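Local atomic coordinates of kinase-associated protein B (Bacillus cereus, PDB entry 1Y71), a protein that is of unknown molecular function but, with an SH3-like beta domain, probably associates with a kinase or takes part in kinase signalling. Residues G11-G16 / K38-L43. Sequence-based numbering, arbitrary orientation.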
# COMPACT_ATOMS: atom_id res chain seq x y z
N GLY B 11 13.29 0.58 6.85
CA GLY B 11 12.67 1.01 5.61
C GLY B 11 12.30 -0.19 4.75
O GLY B 11 11.52 -0.07 3.82
N GLU B 12 12.85 -1.35 5.07
CA GLU B 12 12.58 -2.52 4.23
C GLU B 12 11.11 -2.94 4.30
O GLU B 12 10.55 -3.04 5.40
CB GLU B 12 13.51 -3.66 4.62
CG GLU B 12 13.23 -4.98 3.91
CD GLU B 12 14.46 -5.87 3.84
OE1 GLU B 12 14.35 -6.94 3.23
OE2 GLU B 12 15.53 -5.49 4.39
N ILE B 13 10.51 -3.18 3.14
CA ILE B 13 9.15 -3.73 3.04
C ILE B 13 9.18 -5.24 3.23
O ILE B 13 9.96 -5.95 2.57
CB ILE B 13 8.44 -3.36 1.71
CG1 ILE B 13 8.49 -1.85 1.49
CG2 ILE B 13 6.99 -3.86 1.72
CD1 ILE B 13 7.92 -1.03 2.69
N VAL B 14 8.36 -5.73 4.16
CA VAL B 14 8.39 -7.15 4.58
C VAL B 14 6.97 -7.68 4.82
O VAL B 14 6.04 -6.91 4.81
CB VAL B 14 9.21 -7.31 5.87
CG1 VAL B 14 10.71 -6.93 5.63
CG2 VAL B 14 8.57 -6.48 7.03
N THR B 15 6.82 -8.99 4.95
CA THR B 15 5.62 -9.57 5.51
C THR B 15 6.00 -9.99 6.94
O THR B 15 7.18 -10.25 7.23
CB THR B 15 5.14 -10.83 4.72
OG1 THR B 15 6.19 -11.78 4.71
CG2 THR B 15 4.78 -10.50 3.24
N GLY B 16 5.00 -10.03 7.83
CA GLY B 16 5.19 -10.41 9.23
C GLY B 16 3.99 -11.22 9.69
O GLY B 16 2.83 -10.91 9.34
N LYS B 38 5.96 -1.70 11.13
CA LYS B 38 4.82 -0.81 10.96
C LYS B 38 3.88 -1.43 9.94
O LYS B 38 4.23 -1.59 8.76
CB LYS B 38 5.29 0.58 10.51
CG LYS B 38 4.21 1.68 10.37
CD LYS B 38 4.66 2.77 9.36
CE LYS B 38 5.54 3.88 9.91
NZ LYS B 38 6.22 4.68 8.76
N VAL B 39 2.67 -1.73 10.38
CA VAL B 39 1.69 -2.45 9.56
C VAL B 39 1.14 -1.54 8.45
O VAL B 39 0.69 -0.41 8.70
CB VAL B 39 0.52 -3.01 10.41
CG1 VAL B 39 -0.60 -3.61 9.54
CG2 VAL B 39 1.02 -4.04 11.38
N LEU B 40 1.19 -2.03 7.21
CA LEU B 40 0.63 -1.29 6.07
C LEU B 40 -0.58 -1.94 5.41
O LEU B 40 -1.42 -1.25 4.79
CB LEU B 40 1.72 -1.03 5.02
CG LEU B 40 2.92 -0.24 5.52
CD1 LEU B 40 4.05 -0.26 4.46
CD2 LEU B 40 2.58 1.23 5.95
N ALA B 41 -0.64 -3.28 5.47
CA ALA B 41 -1.72 -4.02 4.84
C ALA B 41 -1.89 -5.36 5.52
O ALA B 41 -0.96 -5.84 6.18
CB ALA B 41 -1.45 -4.22 3.36
N VAL B 42 -3.08 -5.94 5.36
CA VAL B 42 -3.40 -7.26 5.89
C VAL B 42 -3.45 -8.31 4.78
O VAL B 42 -4.16 -8.15 3.80
CB VAL B 42 -4.75 -7.27 6.64
CG1 VAL B 42 -4.97 -8.67 7.34
CG2 VAL B 42 -4.83 -6.11 7.65
N LEU B 43 -2.69 -9.39 4.95
CA LEU B 43 -2.73 -10.55 4.05
C LEU B 43 -3.58 -11.69 4.60
O LEU B 43 -4.26 -12.41 3.84
CB LEU B 43 -1.31 -11.10 3.77
CG LEU B 43 -0.37 -10.29 2.89
CD1 LEU B 43 1.02 -10.95 2.86
CD2 LEU B 43 -0.92 -10.08 1.47
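In the antiparallel, SH3-like beta sheet of this protein, strands 13-18 and 34-42 are not neighbours: strand 21-31 lies between them, and the two segments meet only through side chains reaching across one face of the sheet. No hydrogen bond joins the two segments, and their touching parts run 33° apart, consistent with the twist of the sheet. At one point Ile13 CD1 approaches Leu40 CD1 to 4.3 Å, a loose apolar touch between methyl ends, although the CA atoms of Ile13 and Leu40 stand 9.4 Å apart. Long branched side chains suit this place, because they can span the width of the intervening strand. Leu40 also belongs to a classic beta bulge, in which it and Ala41 both face Ile24 on strand 21-31; the extra residue locally alters the alternation of side chains along strand 34-42, and Leu40 and Leu43, three residues apart, both turn toward segment 11-16. The same face is used by the dimer: Ile88 of the second subunit packs on Leu40, and Glu26 of that subunit on Ile13, so residues of the second subunit pack on both side chains. Further along, the chain turns a corner at Leu43, an exposed residue that also packs on Ile24; leucine suits the spot because its forked end can reach over the intervening strand. Threonine offers it a methyl rather than its hydroxyl. The side chains cross at about a right angle, with Thr15 CG2 3.8 Å from Leu43 CD1.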